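Local structure of thiol-disulfide oxidoreductase (Bacteroides thetaiotaomicron, 3FW2) at residues E59-K62 and K63-N67; V79-Q82 and Q83-D86; K85-I88 and K89-L93; K140-I143 and E144-E148. The protein is probably an oxidoreductase of the TlpA-like family, represented here by its C-terminal domain, which has a thioredoxin fold. All blocks are in the same frame, centred on the assembly; numbering follows the deposited sequence.

Interaction 1: E59-K62 and K63-N67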
# COMPACT_ATOMS: atom_id res chain seq x y z
N GLU A 59 9.01 9.00 -19.85
CA GLU A 59 10.08 9.02 -20.85
C GLU A 59 10.13 7.77 -21.69
O GLU A 59 10.34 7.84 -22.90
CB GLU A 59 11.45 9.23 -20.22
CG GLU A 59 11.65 10.64 -19.80
CD GLU A 59 12.13 11.51 -20.96
OE1 GLU A 59 11.30 12.07 -21.72
OE2 GLU A 59 13.37 11.65 -21.09
N ILE A 60 9.92 6.61 -21.07
CA ILE A 60 9.83 5.36 -21.80
C ILE A 60 8.66 5.37 -22.79
O ILE A 60 8.81 4.98 -23.93
CB ILE A 60 9.80 4.16 -20.81
CG1 ILE A 60 11.18 4.10 -20.11
CG2 ILE A 60 9.44 2.86 -21.52
CD1 ILE A 60 11.23 3.52 -18.71
N TYR A 61 7.51 5.83 -22.35
CA TYR A 61 6.31 5.82 -23.20
C TYR A 61 6.55 6.76 -24.37
O TYR A 61 6.20 6.44 -25.52
CB TYR A 61 5.10 6.28 -22.37
CG TYR A 61 3.83 6.46 -23.19
CD1 TYR A 61 3.17 5.37 -23.70
CD2 TYR A 61 3.31 7.71 -23.43
CE1 TYR A 61 2.00 5.50 -24.44
CE2 TYR A 61 2.12 7.86 -24.19
CZ TYR A 61 1.49 6.73 -24.68
OH TYR A 61 0.33 6.81 -25.45
N LYS A 62 7.16 7.91 -24.09
CA LYS A 62 7.37 8.90 -25.16
C LYS A 62 8.24 8.28 -26.25
O LYS A 62 7.98 8.49 -27.44
CB LYS A 62 7.97 10.20 -24.62
CG LYS A 62 8.16 11.27 -25.66
CD LYS A 62 8.10 12.68 -25.06
CE LYS A 62 9.03 13.64 -25.79
NZ LYS A 62 8.95 15.07 -25.31
N LYS A 63 9.24 7.50 -25.85
CA LYS A 63 10.18 6.90 -26.78
C LYS A 63 9.61 5.65 -27.46
O LYS A 63 9.93 5.39 -28.63
CB LYS A 63 11.48 6.54 -26.04
CG LYS A 63 12.58 6.01 -26.92
CD LYS A 63 13.94 6.00 -26.23
CE LYS A 63 15.02 5.77 -27.28
NZ LYS A 63 16.28 5.22 -26.68
N TYR A 64 8.77 4.88 -26.77
CA TYR A 64 8.37 3.56 -27.25
C TYR A 64 6.90 3.35 -27.51
O TYR A 64 6.45 2.19 -27.61
CB TYR A 64 8.87 2.46 -26.31
CG TYR A 64 10.36 2.40 -26.17
CD1 TYR A 64 11.14 1.84 -27.17
CD2 TYR A 64 11.01 2.90 -25.05
CE1 TYR A 64 12.53 1.78 -27.05
CE2 TYR A 64 12.40 2.85 -24.93
CZ TYR A 64 13.15 2.27 -25.93
OH TYR A 64 14.53 2.18 -25.83
N LYS A 65 6.13 4.43 -27.63
CA LYS A 65 4.69 4.31 -27.74
C LYS A 65 4.20 3.63 -29.02
O LYS A 65 3.08 3.11 -29.07
CB LYS A 65 3.99 5.66 -27.57
CG LYS A 65 4.48 6.77 -28.47
CD LYS A 65 3.55 7.99 -28.37
CE LYS A 65 3.83 8.80 -27.12
NZ LYS A 65 2.80 9.89 -26.88
N LYS A 66 5.01 3.62 -30.05
CA LYS A 66 4.58 3.04 -31.30
C LYS A 66 5.59 1.98 -31.69
O LYS A 66 6.15 2.03 -32.76
CB LYS A 66 4.43 4.18 -32.34
CG LYS A 66 3.85 3.75 -33.65
CD LYS A 66 2.94 4.88 -34.28
CE LYS A 66 3.71 6.13 -34.64
NZ LYS A 66 2.83 7.17 -35.34
N ASN A 67 5.81 1.00 -30.82
CA ASN A 67 6.91 0.04 -30.97
C ASN A 67 6.37 -1.37 -31.03
O ASN A 67 5.44 -1.70 -30.31
CB ASN A 67 7.88 0.14 -29.78
CG ASN A 67 9.16 -0.60 -30.00
OD1 ASN A 67 9.26 -1.77 -29.70
ND2 ASN A 67 10.15 0.07 -30.60
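Tyr-64 N donates to Ile-60 O at 2.8 Å, and Lys-63 N reaches Glu-59 O at 3.2 Å. These i to i+4 bonds belong to the final turns of helix 48-64, the helix of the beta-alpha-beta crossover that links strands 35-41 and 70-76 in the thioredoxin fold. Tyr-64 N also makes a weak bond to Tyr-61 O, so two carbonyls share this amide.

Outward from the backbone, the Tyr-64 ring has Ile-60 O at its edge, near the ring plane, and Tyr-64 CD2 packs against Ile-60 CG2 at 3.9 Å. Lys-63 CG lies over one face of the same ring, toward the rim, and Asn-67 ND2 stands in plane at its edge. Met-72 on strand 70-76 and Leu-139 on helix 136-149 continue the apolar layer around Ile-60. Beyond the helix, Asn-67 OD1 accepts a hydrogen bond from Tyr-69 N, which fixes the amide where the chain heads into the next strand.

On another side of the helix, Lys-65 folds back over Tyr-61. Its CB makes a CH-pi contact with one face of the Tyr-61 ring, 4.0 Å from the centroid and 21° off the normal. Lys-65 CG stands between the backbone N and the carbonyl carbon (chi1 53°), and a bend at chi3 (79°) returns the chain end toward the ring. Lys-65 NZ thereby comes to 3.4 Å from Tyr-61 CE2, with Lys-65 CE at 3.5 Å from the same ring carbon.

Interaction 2: V79-Q82 and Q83-D86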
# COMPACT_ATOMS: atom_id res chain seq x y z
N VAL A 79 -8.91 2.62 -4.65
CA VAL A 79 -10.25 2.13 -4.29
C VAL A 79 -11.34 3.02 -4.81
O VAL A 79 -12.52 2.60 -4.88
CB VAL A 79 -10.40 1.99 -2.80
CG1 VAL A 79 -9.50 0.79 -2.30
CG2 VAL A 79 -10.15 3.32 -2.11
N ASP A 80 -10.99 4.24 -5.21
CA ASP A 80 -11.95 5.27 -5.63
C ASP A 80 -11.75 5.56 -7.13
O ASP A 80 -10.67 6.01 -7.58
CB ASP A 80 -11.76 6.53 -4.82
CG ASP A 80 -12.82 7.62 -5.14
OD1 ASP A 80 -13.74 7.81 -4.32
OD2 ASP A 80 -12.72 8.31 -6.16
N LYS A 81 -12.79 5.27 -7.93
CA LYS A 81 -12.65 5.38 -9.35
C LYS A 81 -12.37 6.82 -9.84
O LYS A 81 -11.53 7.02 -10.74
CB LYS A 81 -13.91 4.82 -9.98
CG LYS A 81 -13.98 4.90 -11.45
CD LYS A 81 -15.36 4.34 -11.84
CE LYS A 81 -15.30 3.76 -13.20
NZ LYS A 81 -16.61 3.05 -13.52
N GLN A 82 -13.03 7.80 -9.23
CA GLN A 82 -12.84 9.18 -9.64
C GLN A 82 -11.47 9.69 -9.28
O GLN A 82 -10.84 10.36 -10.11
CB GLN A 82 -13.89 10.16 -9.09
CG GLN A 82 -13.87 11.49 -9.86
CD GLN A 82 -14.18 11.29 -11.36
OE1 GLN A 82 -15.20 10.71 -11.69
NE2 GLN A 82 -13.26 11.69 -12.25
N GLN A 83 -10.95 9.31 -8.12
CA GLN A 83 -9.59 9.68 -7.75
C GLN A 83 -8.57 9.08 -8.71
O GLN A 83 -7.57 9.75 -9.08
CB GLN A 83 -9.28 9.34 -6.31
CG GLN A 83 -10.05 10.21 -5.38
CD GLN A 83 -10.09 9.69 -4.00
OE1 GLN A 83 -9.13 9.09 -3.53
NE2 GLN A 83 -11.21 9.92 -3.31
N TRP A 84 -8.82 7.83 -9.13
CA TRP A 84 -7.98 7.13 -10.08
C TRP A 84 -7.98 7.85 -11.43
O TRP A 84 -6.92 8.19 -11.98
CB TRP A 84 -8.47 5.68 -10.24
CG TRP A 84 -7.80 4.88 -11.27
CD1 TRP A 84 -6.48 4.61 -11.40
CD2 TRP A 84 -8.45 4.23 -12.35
NE1 TRP A 84 -6.26 3.80 -12.49
CE2 TRP A 84 -7.47 3.56 -13.10
CE3 TRP A 84 -9.79 4.16 -12.75
CZ2 TRP A 84 -7.76 2.81 -14.20
CZ3 TRP A 84 -10.09 3.39 -13.88
CH2 TRP A 84 -9.08 2.71 -14.58
N LYS A 85 -9.16 8.13 -11.96
CA LYS A 85 -9.23 8.83 -13.23
C LYS A 85 -8.65 10.24 -13.16
O LYS A 85 -8.04 10.72 -14.13
CB LYS A 85 -10.70 8.94 -13.71
CG LYS A 85 -11.28 7.59 -14.12
CD LYS A 85 -12.75 7.73 -14.59
CE LYS A 85 -13.24 6.41 -15.20
NZ LYS A 85 -14.57 6.57 -15.91
N ASP A 86 -8.87 10.92 -12.05
CA ASP A 86 -8.34 12.29 -11.92
C ASP A 86 -6.81 12.26 -12.01
O ASP A 86 -6.21 13.16 -12.62
CB ASP A 86 -8.75 12.91 -10.60
CG ASP A 86 -10.23 13.30 -10.55
OD1 ASP A 86 -10.95 13.33 -11.59
OD2 ASP A 86 -10.68 13.61 -9.44
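Gln-82 reaches forward one helical turn and clasps Asp-86: its NE2 donates to Asp-86 OD1 at 2.9 Å, along a nearly straight N-H line (169°). The acceptor lies almost in the amide plane of Gln-82, yet the donor comes from above the carboxylate plane, and the two planes are well out of parallel. A bend at chi2 (61°) turns the amide along the helix toward its C-terminal end and Asp-86, and the backbone closes the same turn, Asp-86 N donating to Gln-82 O at 2.8 Å.

Gln-83 works with the residue three places earlier. Gln-83 N donates to Asp-80 OD2 at 2.8 Å, on the anti lone pair, and its side-chain amide stacks on the carboxylate, the planes only 18° apart, with Gln-83 NE2 3.4 Å from Asp-80 CG. Asp-80 is thus the N-cap of helix 81-90, the helix crossing from strand 70-76 to strand 96-98 in the thioredoxin fold; the negative group at this amide end probably complements the helix dipole.

Lys-81 runs side by side with Lys-85, both extended and pointing the same way. Their CE atoms pack at 3.9 Å, while the two ammonium nitrogens, Lys-81 NZ and Lys-85 NZ, stay 4.7 Å apart. Trp-84 N donates to Asp-80 O at 3.0 Å, and its buried indole turns inward to meet the ring of Trp-41.

Interaction 3: K85-I88 and K89-L93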
# COMPACT_ATOMS: atom_id res chain seq x y z
N LYS A 85 -9.16 8.13 -11.96
CA LYS A 85 -9.23 8.83 -13.23
C LYS A 85 -8.65 10.24 -13.16
O LYS A 85 -8.04 10.72 -14.13
CB LYS A 85 -10.70 8.94 -13.71
CG LYS A 85 -11.28 7.59 -14.12
CD LYS A 85 -12.75 7.73 -14.59
CE LYS A 85 -13.24 6.41 -15.20
NZ LYS A 85 -14.57 6.57 -15.91
N ASP A 86 -8.87 10.92 -12.05
CA ASP A 86 -8.34 12.29 -11.92
C ASP A 86 -6.81 12.26 -12.01
O ASP A 86 -6.21 13.16 -12.62
CB ASP A 86 -8.75 12.91 -10.60
CG ASP A 86 -10.23 13.30 -10.55
OD1 ASP A 86 -10.95 13.33 -11.59
OD2 ASP A 86 -10.68 13.61 -9.44
N ALA A 87 -6.19 11.29 -11.32
CA ALA A 87 -4.72 11.14 -11.34
C ALA A 87 -4.21 10.82 -12.74
O ALA A 87 -3.16 11.37 -13.19
CB ALA A 87 -4.28 10.07 -10.29
N ILE A 88 -4.89 9.95 -13.44
CA ILE A 88 -4.47 9.60 -14.83
C ILE A 88 -4.35 10.89 -15.66
O ILE A 88 -3.39 11.09 -16.41
CB ILE A 88 -5.46 8.60 -15.45
CG1 ILE A 88 -5.35 7.24 -14.77
CG2 ILE A 88 -5.21 8.43 -16.93
CD1 ILE A 88 -6.45 6.32 -15.17
N LYS A 89 -5.35 11.75 -15.51
CA LYS A 89 -5.37 12.99 -16.25
C LYS A 89 -4.26 13.96 -15.81
O LYS A 89 -3.46 14.43 -16.64
CB LYS A 89 -6.75 13.63 -16.10
CG LYS A 89 -6.93 14.92 -16.91
CD LYS A 89 -8.40 15.39 -16.78
CE LYS A 89 -8.72 16.52 -17.76
NZ LYS A 89 -8.05 17.74 -17.31
N ARG A 90 -4.21 14.26 -14.53
CA ARG A 90 -3.23 15.20 -13.95
C ARG A 90 -1.78 14.78 -14.17
O ARG A 90 -0.89 15.61 -14.48
CB ARG A 90 -3.51 15.22 -12.45
CG ARG A 90 -2.92 16.26 -11.67
CD ARG A 90 -3.73 16.40 -10.39
NE ARG A 90 -3.59 15.21 -9.55
CZ ARG A 90 -4.59 14.42 -9.14
NH1 ARG A 90 -5.86 14.69 -9.39
NH2 ARG A 90 -4.30 13.37 -8.42
N ASP A 91 -1.54 13.48 -13.96
CA ASP A 91 -0.20 12.91 -14.07
C ASP A 91 0.19 12.48 -15.51
O ASP A 91 1.26 11.88 -15.71
CB ASP A 91 -0.05 11.72 -13.10
CG ASP A 91 -0.18 12.12 -11.62
OD1 ASP A 91 -0.13 13.31 -11.25
OD2 ASP A 91 -0.35 11.21 -10.77
N THR A 92 -0.70 12.71 -16.48
CA THR A 92 -0.51 12.32 -17.89
C THR A 92 -0.02 10.86 -18.04
O THR A 92 0.98 10.56 -18.73
CB THR A 92 0.39 13.34 -18.64
OG1 THR A 92 1.73 13.30 -18.16
CG2 THR A 92 -0.15 14.78 -18.51
N LEU A 93 -0.76 9.97 -17.41
CA LEU A 93 -0.47 8.51 -17.43
C LEU A 93 -1.15 7.95 -18.68
O LEU A 93 -2.24 7.34 -18.61
CB LEU A 93 -1.00 7.89 -16.14
CG LEU A 93 -0.47 8.52 -14.83
CD1 LEU A 93 -1.09 7.84 -13.60
CD2 LEU A 93 1.07 8.51 -14.72
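The Arg-90 guanidinium lies flat along its own helix, one face turned to Ala-87 CA, 3.6 Å from its plane and toward the rim, and to Asp-86 O. At its periphery Arg-90 NH1 is 3.6 Å from Asp-86 CB and Arg-90 NH2 3.8 Å from Ala-87 CB. A bend at chi3 (67°) folds the group back in this way. Asp-86 OD2 remains 4.9 Å from Arg-90 NH1, too far for a salt bridge, while Asp-86 OD1 is engaged by Gln-82.

Helix 81-90 of the thioredoxin fold then ends in a Schellman motif. Thr-92 takes positive phi (48°); its N-H turns back to Lys-89 O, and Leu-93 N donates to Ile-88 O at 3.0 Å, in the carbonyl plane on a lone pair.

Asp-91 N closes the last regular turn on Ala-87 O, and its side chain sits between that carbonyl, the Ala-87 methyl and Asn-54 of helix 48-64. With an alanine here the carboxylate is gone, which would probably open a small gap beside Asn-54 and leave the Ala-87 methyl less covered.

The Leu-93 side chain also touches Trp-41 on strand 35-41, and Leu-93 CB packs on Ile-88 CG2 at 4.3 Å.

Interaction 4: K140-I143 and E144-E148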
# COMPACT_ATOMS: atom_id res chain seq x y z
N LYS A 140 16.14 1.59 -18.47
CA LYS A 140 16.39 2.05 -19.82
C LYS A 140 17.10 1.02 -20.70
O LYS A 140 16.65 0.69 -21.83
CB LYS A 140 17.10 3.39 -19.83
CG LYS A 140 16.33 4.59 -19.24
CD LYS A 140 17.12 5.85 -19.58
CE LYS A 140 17.35 6.82 -18.45
NZ LYS A 140 18.39 7.81 -18.91
N LYS A 141 18.13 0.42 -20.14
CA LYS A 141 18.94 -0.54 -20.86
C LYS A 141 18.18 -1.83 -21.14
O LYS A 141 18.28 -2.39 -22.23
CB LYS A 141 20.20 -0.87 -20.05
CG LYS A 141 21.10 -1.88 -20.72
CD LYS A 141 21.51 -1.46 -22.14
CE LYS A 141 22.83 -0.72 -22.20
NZ LYS A 141 23.46 -0.96 -23.52
N LYS A 142 17.39 -2.29 -20.19
CA LYS A 142 16.65 -3.53 -20.40
C LYS A 142 15.63 -3.37 -21.53
O LYS A 142 15.51 -4.27 -22.40
CB LYS A 142 15.96 -3.99 -19.16
CG LYS A 142 15.38 -5.40 -19.30
CD LYS A 142 16.48 -6.48 -19.29
CE LYS A 142 15.88 -7.85 -18.96
NZ LYS A 142 16.85 -8.98 -19.11
N ILE A 143 14.93 -2.23 -21.56
CA ILE A 143 13.97 -1.94 -22.63
C ILE A 143 14.69 -1.79 -23.96
O ILE A 143 14.30 -2.40 -24.98
CB ILE A 143 13.08 -0.72 -22.37
CG1 ILE A 143 12.32 -0.84 -21.04
CG2 ILE A 143 12.12 -0.46 -23.57
CD1 ILE A 143 11.56 -2.11 -20.81
N GLU A 144 15.76 -1.02 -23.97
CA GLU A 144 16.58 -0.96 -25.19
C GLU A 144 16.97 -2.34 -25.69
O GLU A 144 16.90 -2.60 -26.92
CB GLU A 144 17.84 -0.13 -24.98
CG GLU A 144 17.57 1.31 -24.83
CD GLU A 144 18.81 2.12 -24.40
OE1 GLU A 144 19.92 1.52 -24.27
OE2 GLU A 144 18.65 3.35 -24.15
N ASN A 145 17.41 -3.24 -24.80
CA ASN A 145 17.78 -4.61 -25.20
C ASN A 145 16.64 -5.43 -25.81
O ASN A 145 16.83 -6.13 -26.83
CB ASN A 145 18.39 -5.40 -24.06
CG ASN A 145 19.77 -4.89 -23.66
OD1 ASN A 145 20.41 -4.10 -24.38
ND2 ASN A 145 20.26 -5.36 -22.51
N ILE A 146 15.47 -5.32 -25.22
CA ILE A 146 14.27 -5.97 -25.73
C ILE A 146 13.96 -5.50 -27.12
O ILE A 146 13.69 -6.32 -27.99
CB ILE A 146 13.08 -5.72 -24.80
CG1 ILE A 146 13.24 -6.56 -23.54
CG2 ILE A 146 11.74 -6.11 -25.49
CD1 ILE A 146 12.29 -6.11 -22.42
N VAL A 147 13.97 -4.18 -27.32
CA VAL A 147 13.73 -3.58 -28.64
C VAL A 147 14.77 -4.04 -29.66
O VAL A 147 14.44 -4.37 -30.80
CB VAL A 147 13.67 -2.03 -28.53
CG1 VAL A 147 13.60 -1.40 -29.89
CG2 VAL A 147 12.42 -1.64 -27.70
N GLU A 148 16.03 -4.10 -29.26
CA GLU A 148 17.11 -4.57 -30.14
C GLU A 148 16.96 -6.05 -30.49
O GLU A 148 17.26 -6.48 -31.62
CB GLU A 148 18.46 -4.34 -29.47
CG GLU A 148 19.69 -4.97 -30.16
CD GLU A 148 20.94 -4.79 -29.31
OE1 GLU A 148 21.91 -5.57 -29.43
OE2 GLU A 148 20.95 -3.84 -28.51
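Glu-144 N donates to Lys-140 O at 2.9 Å and almost straight (171°), one of four successive i to i+4 bonds between 140-143 and 144-147. Asn-145 N follows on Lys-141 O at 2.8 Å, Ile-146 N on Lys-142 O, and Val-147 N on Ile-143 O at 3.0 Å, so the carbonyls of all four residues 140-143 have a backbone donor. Asn-145 OD1 lies 3.5 Å from Lys-141 O, but both are acceptors and no bond results; in one of the two conformers of Lys-141, the amide lies beside its aliphatic chain, Asn-145 OD1 next to Lys-141 CD.

This is helix 136-149, the C-terminal helix of the thioredoxin fold. Its inner side carries Ile-143, Ile-146 and Val-147. Ile-143 CG2 and Val-147 CG2 pack at 4.3 Å, and Ile-143 and Ile-146 also touch Leu-122 on strand 119-123.

The charged groups are paired outside these two segments, or only loosely. Lys-140 NZ has its salt bridge with Glu-137, one turn earlier. Glu-144, its CG anti to the carbonyl carbon (chi1 -70°), runs extended back past Lys-140 O, which CG approaches to 3.2 Å; OE2 forms a long, weak ion pair with Lys-63, and Glu-144 OE1 stays 4.4 Å from Lys-141 NZ in that same conformer, beyond a salt bridge. A leucine in its place is likely to leave Lys-63 without the carboxylate of its weak ion pair.

Interactions 2 and 3 are successive parts of helix 81-90, their centres 9 Å apart: Lys-85 and Asp-86 belong to both, with the N-cap in one and the Schellman end in the other. Interactions 1 and 4, centred 12 Å apart, meet directly through Tyr-64, whose OH lies 3.3 Å from Glu-144 CG and whose CE2 lies 3.6 Å from Ile-143 CG2, joining helix 48-64 to helix 136-149. Interaction 3 comes within about 6 Å of interaction 1 (nearest atoms), whereas interactions 2 and 4 are centred 32 Å apart, on opposite sides of the chain's centre. An acetate, probably from the crystallisation liquor, sits about 6 Å from the side chain of Ile-60.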